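Local coordinates for protein endo-beta-1,4-glucanase (cellulase B) (Bacillus halodurans, PDB 4V2X) that probably hydrolyses beta-1,4-linked glucans such as xyloglucan and mixed-linkage beta-glucans, joining a family 5 catalytic module to immunoglobulin-like and carbohydrate-binding modules, at residues L421-Q426 and S449-S454; Y286-E291 and S393-L398; W69-T74 and P88-E93. All blocks are in the same frame, centred on the assembly; numbering follows the deposited sequence.

Interaction 1 of 3, residues L421-Q426 and S449-S454; sequences LRANGQ and SAIASS
I451 reaches from its helix to the end of strand 418-423, where its terminal CD1 meets the A423 methyl and CG1 lies beside the amide of N424. The first of these is the apolar part of the contact, with A423 CB and I451 CD1 3.9 Å apart. With chi1 at -65°, CG1 stands opposite the carbonyl carbon and the nearly straight chain beyond it carries CD1 across to the hairpin. The N424 side chain passes the isoleucine obliquely, bringing ND2 to 4.2 Å from I451 CG1, a loose approach with no direct polar bond. The polar connection is made by a water instead. N424 ND2 donates to it at 2.9 Å, and the water in turn donates to the I451 backbone O at 2.8 Å, so the amide nitrogen is tied through one solvent molecule to the main chain of the residue it packs against. The other end of the amide is held as well, because N424 OD1 accepts from the backbone N of M462, which should limit rotation of the amide. The turn itself is a type I' turn from A423 to Q426, typical of a two-residue beta hairpin, and is closed by paired backbone bonds between these two residues. Within the turn, R422 NH1 donates to G425 O over 2.8 Å, tilted 28° from the carbonyl plane, and R422 NE is salt-bridged to E466. In the immunoglobulin-like module, strand 418-423 lies next to strand 458-467, and L421 packs on V463 and A465 of that strand. Helix 445-452 packs against the sheet through I451, which also rests on V463 and on V477 of strand 473-480.

Interaction 2 of 3, residues Y286-E291 and S393-L398; sequences YTRFEE and SNFIYL
R288 and S393 lie on backbones that never pair: their CA atoms, the nearest across the two segments, are still 9.3 Å apart. Segment 286-291 is an irregular loop of the catalytic module that leads through the N-cap residue E290 into the start of helix 291-309, while 393-398 runs from a loop into edge strand 395-399 of the immunoglobulin-like sheet. A single long side chain bridges the gap. R288 bends at chi2 (-92°) and then extends, which delivers its guanidinium to the hydroxyl of S393. NH1 donates to S393 OG at 2.9 Å, with the oxygen lying near the guanidinium plane and the N-H pointing at it with an angle of 155°. NH2 adds a weak second bond to the same S393 OG, at 3.3 Å, so one oxygen receives two donors along one edge of the group. S393 has a second conformer, so the permanence of these bonds is uncertain. F395 approaches R288 from the opposite direction, its CZ coming to 4.1 Å from R288 NH2; the ring and guanidinium planes are 28° apart and meet obliquely rather than stacking. One face of the F395 ring receives S393 CB above its centre, and the other face receives Y397 CE2 toward the rim. The serine is therefore seated on the phenyl ring while its hydroxyl faces the arginine. R288 NH1 also forms a salt bridge with E336, whose carboxylate accepts from the backbone N of F289, and R288 touches W565 of the C-terminal module. This contact between the modules is thus small and largely polar: the cationic charge is probably balanced by E336 within the catalytic module, leaving the neutral serine hydroxyl as the acceptor on the immunoglobulin-like side.

Interaction 3 of 3, residues W69-T74 and P88-E93; sequences WNLGNT and PRVTRE
V90 points its CG2 methyl at both L71 and T74, packing the loop after the first strand of the (beta/alpha)8 barrel against the approach to the first barrel helix, 92-100. The contact belongs to the beta-alpha-beta unit of strand 68-70, helix 92-100 and strand 105-108. L71 and V90 reach toward each other and meet tip to tip, L71 CD2 lying 3.9 Å from V90 CG2. T74 crosses V90 at about a right angle, and its methyl makes the closer approach, with T74 CG2 3.7 Å from V90 CG2. One valine methyl is thus shared by two partners that arrive from different directions. The two branches of T74 divide their work: at chi1 -54° the CG2 methyl lies opposite the backbone N and faces V90, while OG1 is turned back to its own loop and to R366, whose NH1 bonds to it. With an alanine here both branches are gone, which would probably open a gap beside V90 and leave R366 NH1 and G72 O without the hydroxyl. L71 is the centre of an inverse gamma turn, with a weak bond from G72 N to N70 O. V135 of helix 126-141 touches both L71 and V90, extending the apolar cluster to the second barrel helix. Just beyond V90, T91 takes the N-cap position of helix 92-100; its side chain caps a backbone N of the first turn, and its hydroxyl is also bonded to the Y369 hydroxyl. Within the loop, T74 OG1 donates to G72 O at 2.7 Å from above the carbonyl plane, 59° out of it, while R366 NH2 bonds to the same G72 O.

Interaction 3 is the buried one, made of methyl contacts between a barrel strand's loop and the helical layer of the catalytic module, whereas interactions 1 and 2 are only partly buried. Interactions 1 and 2 reach the same five-stranded sheet of the immunoglobulin-like module and touch directly, A452 CB lying 3.5 Å from L398 CD1. Their roles differ: interaction 1 joins a hairpin and a helix within that module by apolar packing and a water bridge, while interaction 2 ties its edge strand to the catalytic module through arginine-serine hydrogen bonding. Interaction 3 is remote from both, its centre about 34 Å from that of interaction 2 and about 40 Å from that of interaction 1.

Interaction 1 of 3, residues L421-Q426 and S449-S454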
loop_
_atom_site.group_PDB
_atom_site.type_symbol
_atom_site.label_atom_id
_atom_site.label_comp_id
_atom_site.label_asym_id
_atom_site.label_seq_id
_atom_site.Cartn_x
_atom_site.Cartn_y
_atom_site.Cartn_z
ATOM N N LEU A 421 -3.236 54.065 21.550
ATOM C CA LEU A 421 -1.965 53.678 22.121
ATOM C C LEU A 421 -1.992 54.079 23.586
ATOM O O LEU A 421 -2.524 55.141 23.931
ATOM C CB LEU A 421 -0.830 54.403 21.388
ATOM C CG LEU A 421 0.515 53.705 21.290
ATOM C CD1 LEU A 421 0.383 52.403 20.515
ATOM C CD2 LEU A 421 1.548 54.615 20.644
ATOM N N ARG A 422 -1.468 53.218 24.449
ATOM C CA ARG A 422 -1.346 53.534 25.868
ATOM C C ARG A 422 0.105 53.399 26.293
ATOM O O ARG A 422 0.837 52.544 25.780
ATOM C CB ARG A 422 -2.227 52.618 26.711
ATOM C CG ARG A 422 -3.713 52.879 26.534
ATOM C CD ARG A 422 -4.567 51.952 27.384
ATOM N NE ARG A 422 -5.987 52.194 27.135
ATOM C CZ ARG A 422 -6.720 53.135 27.727
ATOM N NH1 ARG A 422 -6.195 53.939 28.645
ATOM N NH2 ARG A 422 -7.999 53.262 27.402
ATOM N N ALA A 423 0.517 54.251 27.222
ATOM C CA ALA A 423 1.844 54.170 27.827
ATOM C C ALA A 423 1.615 53.905 29.296
ATOM O O ALA A 423 1.063 54.755 29.997
ATOM C CB ALA A 423 2.606 55.465 27.629
ATOM N N ASN A 424 2.008 52.723 29.756
ATOM C CA ASN A 424 1.692 52.294 31.118
ATOM C C ASN A 424 0.204 52.507 31.432
ATOM O O ASN A 424 -0.153 53.055 32.479
ATOM C CB ASN A 424 2.554 53.044 32.145
ATOM C CG ASN A 424 4.042 52.784 31.981
ATOM O OD1 ASN A 424 4.466 51.867 31.277
ATOM N ND2 ASN A 424 4.848 53.589 32.658
ATOM N N GLY A 425 -0.662 52.095 30.508
ATOM C CA GLY A 425 -2.106 52.212 30.703
ATOM C C GLY A 425 -2.725 53.574 30.409
ATOM O O GLY A 425 -3.946 53.668 30.267
ATOM N N GLN A 426 -1.907 54.621 30.325
ATOM C CA GLN A 426 -2.406 55.974 30.060
ATOM C C GLN A 426 -2.639 56.196 28.576
ATOM O O GLN A 426 -1.727 56.016 27.760
ATOM C CB GLN A 426 -1.424 57.029 30.567
ATOM C CG GLN A 426 -1.221 57.031 32.072
ATOM C CD GLN A 426 -0.293 58.147 32.539
ATOM O OE1 GLN A 426 -0.301 59.257 31.990
ATOM N NE2 GLN A 426 0.516 57.859 33.559
ATOM N N SER A 449 10.665 58.820 27.045
ATOM C CA SER A 449 11.359 59.482 28.148
ATOM C C SER A 449 10.534 59.439 29.439
ATOM O O SER A 449 11.076 59.182 30.504
ATOM C CB SER A 449 11.710 60.927 27.771
ATOM O OG SER A 449 12.371 61.574 28.838
ATOM N N ALA A 450 9.225 59.659 29.344
ATOM C CA ALA A 450 8.354 59.551 30.521
ATOM C C ALA A 450 8.375 58.148 31.130
ATOM O O ALA A 450 8.375 57.992 32.352
ATOM C CB ALA A 450 6.934 59.959 30.177
ATOM N N ILE A 451 8.408 57.128 30.275
ATOM C CA ILE A 451 8.458 55.748 30.740
ATOM C C ILE A 451 9.831 55.395 31.298
ATOM O O ILE A 451 9.927 54.725 32.324
ATOM C CB ILE A 451 8.113 54.758 29.599
ATOM C CG1 ILE A 451 6.659 54.944 29.160
ATOM C CG2 ILE A 451 8.358 53.316 30.037
ATOM C CD1 ILE A 451 6.308 54.265 27.849
ATOM N N ALA A 452 10.885 55.858 30.627
ATOM C CA ALA A 452 12.238 55.354 30.859
ATOM C C ALA A 452 13.327 56.413 31.101
ATOM O O ALA A 452 14.500 56.120 30.892
ATOM C CB ALA A 452 12.640 54.490 29.675
ATOM N N SER A 453 12.975 57.623 31.542
ATOM C CA SER A 453 14.007 58.654 31.799
ATOM C C SER A 453 14.925 58.279 32.969
ATOM O O SER A 453 16.077 58.720 33.020
ATOM C CB SER A 453 13.392 60.035 32.056
ATOM O OG SER A 453 12.333 59.960 32.996
ATOM N N SER A 454 14.414 57.468 33.899
ATOM C CA SER A 454 15.199 56.994 35.046
ATOM C C SER A 454 16.468 56.236 34.637
ATOM O O SER A 454 17.452 56.216 35.382
ATOM C CB SER A 454 14.344 56.095 35.945
ATOM O OG SER A 454 14.121 54.833 35.340
HETATM O O HOH W 1 7.585 53.604 33.473
#

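Interaction 2 of 3, residues Y286-E291 and S393-L398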
loop_
_atom_site.group_PDB
_atom_site.type_symbol
_atom_site.label_atom_id
_atom_site.label_comp_id
_atom_site.label_asym_id
_atom_site.label_seq_id
_atom_site.Cartn_x
_atom_site.Cartn_y
_atom_site.Cartn_z
ATOM N N TYR A 286 17.483 30.896 13.837
ATOM C CA TYR A 286 16.051 31.121 13.619
ATOM C C TYR A 286 15.389 31.592 14.902
ATOM O O TYR A 286 14.598 30.883 15.516
ATOM C CB TYR A 286 15.370 29.869 13.047
ATOM C CG TYR A 286 15.754 29.643 11.608
ATOM C CD1 TYR A 286 15.043 30.256 10.578
ATOM C CD2 TYR A 286 16.862 28.872 11.274
ATOM C CE1 TYR A 286 15.405 30.082 9.252
ATOM C CE2 TYR A 286 17.230 28.691 9.955
ATOM C CZ TYR A 286 16.496 29.298 8.947
ATOM O OH TYR A 286 16.860 29.135 7.637
ATOM N N THR A 287 15.744 32.811 15.285
ATOM C CA THR A 287 15.218 33.455 16.475
ATOM C C THR A 287 13.928 34.214 16.178
ATOM O O THR A 287 13.160 34.516 17.088
ATOM C CB THR A 287 16.252 34.441 17.024
ATOM O OG1 THR A 287 16.599 35.385 16.000
ATOM C CG2 THR A 287 17.505 33.689 17.474
ATOM N N ARG A 288 13.711 34.538 14.905
ATOM C CA ARG A 288 12.490 35.220 14.465
ATOM C C ARG A 288 11.559 34.246 13.763
ATOM O O ARG A 288 12.012 33.286 13.131
ATOM C CB ARG A 288 12.826 36.342 13.492
ATOM C CG ARG A 288 13.698 37.446 14.065
ATOM C CD ARG A 288 12.860 38.561 14.641
ATOM N NE ARG A 288 13.632 39.780 14.901
ATOM C CZ ARG A 288 13.192 40.795 15.643
ATOM N NH1 ARG A 288 11.983 40.756 16.205
ATOM N NH2 ARG A 288 13.969 41.854 15.834
ATOM N N PHE A 289 10.263 34.524 13.870
ATOM C CA PHE A 289 9.235 33.870 13.079
ATOM C C PHE A 289 9.268 34.502 11.691
ATOM O O PHE A 289 8.794 35.624 11.502
ATOM C CB PHE A 289 7.866 34.066 13.743
ATOM C CG PHE A 289 6.725 33.465 12.972
ATOM C CD1 PHE A 289 6.681 32.098 12.734
ATOM C CD2 PHE A 289 5.692 34.262 12.492
ATOM C CE1 PHE A 289 5.637 31.535 12.009
ATOM C CE2 PHE A 289 4.643 33.703 11.778
ATOM C CZ PHE A 289 4.610 32.342 11.539
ATOM N N GLU A 290 9.844 33.792 10.728
ATOM C CA GLU A 290 10.150 34.380 9.423
ATOM C C GLU A 290 9.623 33.508 8.271
ATOM O O GLU A 290 8.770 32.646 8.492
ATOM C CB GLU A 290 11.660 34.709 9.331
ATOM C CG GLU A 290 12.632 33.588 9.690
ATOM C CD GLU A 290 12.452 32.357 8.836
ATOM O OE1 GLU A 290 13.047 32.302 7.737
ATOM O OE2 GLU A 290 11.700 31.453 9.252
ATOM N N GLU A 291 10.100 33.759 7.054
ATOM C CA GLU A 291 9.534 33.149 5.852
ATOM C C GLU A 291 9.562 31.621 5.840
ATOM O O GLU A 291 8.638 30.991 5.331
ATOM C CB GLU A 291 10.199 33.706 4.582
ATOM C CG GLU A 291 11.711 33.525 4.481
ATOM C CD GLU A 291 12.518 34.679 5.050
ATOM O OE1 GLU A 291 12.019 35.408 5.935
ATOM O OE2 GLU A 291 13.667 34.857 4.595
ATOM N N SER A 393 8.588 43.619 16.472
ATOM C CA SER A 393 9.035 43.140 17.776
ATOM C C SER A 393 8.019 43.515 18.849
ATOM O O SER A 393 7.186 44.391 18.641
ATOM C CB SER A 393 10.395 43.752 18.145
ATOM O OG SER A 393 11.401 43.438 17.192
ATOM N N ASN A 394 8.129 42.875 20.005
ATOM C CA ASN A 394 7.363 43.267 21.190
ATOM C C ASN A 394 8.223 44.066 22.171
ATOM O O ASN A 394 8.048 43.979 23.382
ATOM C CB ASN A 394 6.766 42.042 21.879
ATOM C CG ASN A 394 7.809 41.196 22.566
ATOM O OD1 ASN A 394 8.913 41.028 22.058
ATOM N ND2 ASN A 394 7.470 40.674 23.743
ATOM N N PHE A 395 9.147 44.860 21.645
ATOM C CA PHE A 395 10.033 45.634 22.507
ATOM C C PHE A 395 10.518 46.881 21.812
ATOM O O PHE A 395 10.524 46.953 20.587
ATOM C CB PHE A 395 11.234 44.796 22.979
ATOM C CG PHE A 395 12.008 44.136 21.862
ATOM C CD1 PHE A 395 12.857 44.871 21.046
ATOM C CD2 PHE A 395 11.894 42.773 21.634
ATOM C CE1 PHE A 395 13.555 44.268 20.017
ATOM C CE2 PHE A 395 12.608 42.158 20.608
ATOM C CZ PHE A 395 13.435 42.908 19.795
ATOM N N ILE A 396 10.908 47.857 22.623
ATOM C CA ILE A 396 11.597 49.055 22.159
ATOM C C ILE A 396 12.782 49.254 23.097
ATOM O O ILE A 396 12.589 49.437 24.303
ATOM C CB ILE A 396 10.672 50.287 22.207
ATOM C CG1 ILE A 396 9.516 50.124 21.215
ATOM C CG2 ILE A 396 11.462 51.562 21.915
ATOM C CD1 ILE A 396 8.403 51.134 21.396
ATOM N N TYR A 397 13.991 49.179 22.549
ATOM C CA TYR A 397 15.207 49.300 23.348
ATOM C C TYR A 397 15.736 50.728 23.339
ATOM O O TYR A 397 15.770 51.379 22.292
ATOM C CB TYR A 397 16.281 48.356 22.841
ATOM C CG TYR A 397 16.212 46.969 23.417
ATOM C CD1 TYR A 397 16.713 46.697 24.682
ATOM C CD2 TYR A 397 15.681 45.915 22.684
ATOM C CE1 TYR A 397 16.669 45.416 25.215
ATOM C CE2 TYR A 397 15.631 44.631 23.207
ATOM C CZ TYR A 397 16.126 44.387 24.466
ATOM O OH TYR A 397 16.093 43.119 24.991
ATOM N N LEU A 398 16.155 51.190 24.514
ATOM C CA LEU A 398 16.772 52.502 24.682
ATOM C C LEU A 398 18.154 52.334 25.301
ATOM O O LEU A 398 18.282 51.754 26.372
ATOM C CB LEU A 398 15.906 53.353 25.605
ATOM C CG LEU A 398 14.429 53.483 25.221
ATOM C CD1 LEU A 398 13.655 54.181 26.320
ATOM C CD2 LEU A 398 14.292 54.221 23.901
#

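Interaction 3 of 3, residues W69-T74 and P88-E93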
loop_
_atom_site.group_PDB
_atom_site.type_symbol
_atom_site.label_atom_id
_atom_site.label_comp_id
_atom_site.label_asym_id
_atom_site.label_seq_id
_atom_site.Cartn_x
_atom_site.Cartn_y
_atom_site.Cartn_z
ATOM N N TRP A 69 -8.106 21.209 23.492
ATOM C CA TRP A 69 -7.030 21.266 24.471
ATOM C C TRP A 69 -6.642 19.845 24.872
ATOM O O TRP A 69 -7.517 18.992 25.048
ATOM C CB TRP A 69 -7.534 22.060 25.675
ATOM C CG TRP A 69 -6.563 22.275 26.789
ATOM C CD1 TRP A 69 -5.642 23.272 26.887
ATOM C CD2 TRP A 69 -6.459 21.513 27.993
ATOM N NE1 TRP A 69 -4.959 23.173 28.072
ATOM C CE2 TRP A 69 -5.439 22.100 28.770
ATOM C CE3 TRP A 69 -7.128 20.389 28.497
ATOM C CZ2 TRP A 69 -5.069 21.603 30.015
ATOM C CZ3 TRP A 69 -6.762 19.898 29.737
ATOM C CH2 TRP A 69 -5.737 20.502 30.481
ATOM N N ASN A 70 -5.340 19.590 24.994
ATOM C CA ASN A 70 -4.830 18.297 25.457
ATOM C C ASN A 70 -4.560 18.309 26.951
ATOM O O ASN A 70 -3.893 19.209 27.459
ATOM C CB ASN A 70 -3.499 17.931 24.796
ATOM C CG ASN A 70 -3.656 17.344 23.413
ATOM O OD1 ASN A 70 -3.629 16.127 23.240
ATOM N ND2 ASN A 70 -3.773 18.208 22.411
ATOM N N LEU A 71 -5.060 17.290 27.634
ATOM C CA LEU A 71 -4.687 16.986 29.002
ATOM C C LEU A 71 -3.356 16.238 28.966
ATOM O O LEU A 71 -3.301 15.022 29.144
ATOM C CB LEU A 71 -5.785 16.131 29.646
ATOM C CG LEU A 71 -5.623 15.759 31.112
ATOM C CD1 LEU A 71 -5.722 16.993 31.996
ATOM C CD2 LEU A 71 -6.674 14.728 31.480
ATOM N N GLY A 72 -2.280 16.974 28.707
ATOM C CA GLY A 72 -0.982 16.368 28.451
ATOM C C GLY A 72 -0.200 15.962 29.684
ATOM O O GLY A 72 -0.419 16.490 30.781
ATOM N N ASN A 73 0.736 15.033 29.484
ATOM C CA ASN A 73 1.601 14.519 30.545
ATOM C C ASN A 73 0.807 14.116 31.778
ATOM O O ASN A 73 1.208 14.402 32.902
ATOM C CB ASN A 73 2.681 15.547 30.927
ATOM C CG ASN A 73 3.834 15.603 29.934
ATOM O OD1 ASN A 73 4.886 16.187 30.234
ATOM N ND2 ASN A 73 3.658 15.014 28.771
ATOM N N THR A 74 -0.331 13.476 31.542
ATOM C CA THR A 74 -1.243 13.079 32.607
ATOM C C THR A 74 -1.455 11.562 32.486
ATOM O O THR A 74 -0.562 10.795 32.867
ATOM C CB THR A 74 -2.522 13.938 32.558
ATOM O OG1 THR A 74 -2.143 15.326 32.577
ATOM C CG2 THR A 74 -3.423 13.663 33.745
ATOM N N PRO A 88 -0.819 17.027 38.890
ATOM C CA PRO A 88 -1.629 16.464 39.960
ATOM C C PRO A 88 -2.713 15.549 39.405
ATOM O O PRO A 88 -2.998 15.574 38.211
ATOM C CB PRO A 88 -2.238 17.695 40.617
ATOM C CG PRO A 88 -2.319 18.702 39.527
ATOM C CD PRO A 88 -1.142 18.443 38.636
ATOM N N ARG A 89 -3.310 14.738 40.272
ATOM C CA ARG A 89 -4.509 14.014 39.893
ATOM C C ARG A 89 -5.515 15.018 39.311
ATOM O O ARG A 89 -5.589 16.171 39.750
ATOM C CB ARG A 89 -5.107 13.286 41.104
ATOM C CG ARG A 89 -4.324 12.059 41.563
ATOM C CD ARG A 89 -4.561 10.863 40.653
ATOM N NE ARG A 89 -3.865 9.644 41.080
ATOM C CZ ARG A 89 -4.391 8.659 41.811
ATOM N NH1 ARG A 89 -5.648 8.718 42.253
ATOM N NH2 ARG A 89 -3.641 7.604 42.117
ATOM N N VAL A 90 -6.270 14.574 38.314
ATOM C CA VAL A 90 -7.226 15.421 37.624
ATOM C C VAL A 90 -8.399 15.745 38.546
ATOM O O VAL A 90 -8.995 14.849 39.150
ATOM C CB VAL A 90 -7.758 14.748 36.341
ATOM C CG1 VAL A 90 -8.748 15.660 35.626
ATOM C CG2 VAL A 90 -6.594 14.373 35.413
ATOM N N THR A 91 -8.714 17.029 38.667
ATOM C CA THR A 91 -9.898 17.460 39.415
ATOM C C THR A 91 -11.031 17.790 38.452
ATOM O O THR A 91 -10.793 18.131 37.288
ATOM C CB THR A 91 -9.607 18.711 40.256
ATOM O OG1 THR A 91 -9.258 19.796 39.388
ATOM C CG2 THR A 91 -8.467 18.448 41.234
ATOM N N ARG A 92 -12.269 17.717 38.937
ATOM C CA ARG A 92 -13.398 18.162 38.133
ATOM C C ARG A 92 -13.234 19.641 37.780
ATOM O O ARG A 92 -13.604 20.073 36.690
ATOM C CB ARG A 92 -14.732 17.942 38.858
ATOM C CG ARG A 92 -15.913 18.090 37.917
ATOM C CD ARG A 92 -17.263 17.912 38.591
ATOM N NE ARG A 92 -18.275 17.539 37.602
ATOM C CZ ARG A 92 -18.781 18.352 36.675
ATOM N NH1 ARG A 92 -18.395 19.624 36.587
ATOM N NH2 ARG A 92 -19.688 17.887 35.823
ATOM N N GLU A 93 -12.678 20.406 38.715
ATOM C CA GLU A 93 -12.513 21.837 38.530
ATOM C C GLU A 93 -11.628 22.152 37.322
ATOM O O GLU A 93 -11.908 23.090 36.586
ATOM C CB GLU A 93 -11.953 22.480 39.802
ATOM C CG GLU A 93 -11.831 23.990 39.724
ATOM C CD GLU A 93 -11.718 24.654 41.088
ATOM O OE1 GLU A 93 -11.563 23.945 42.106
ATOM O OE2 GLU A 93 -11.782 25.898 41.130
#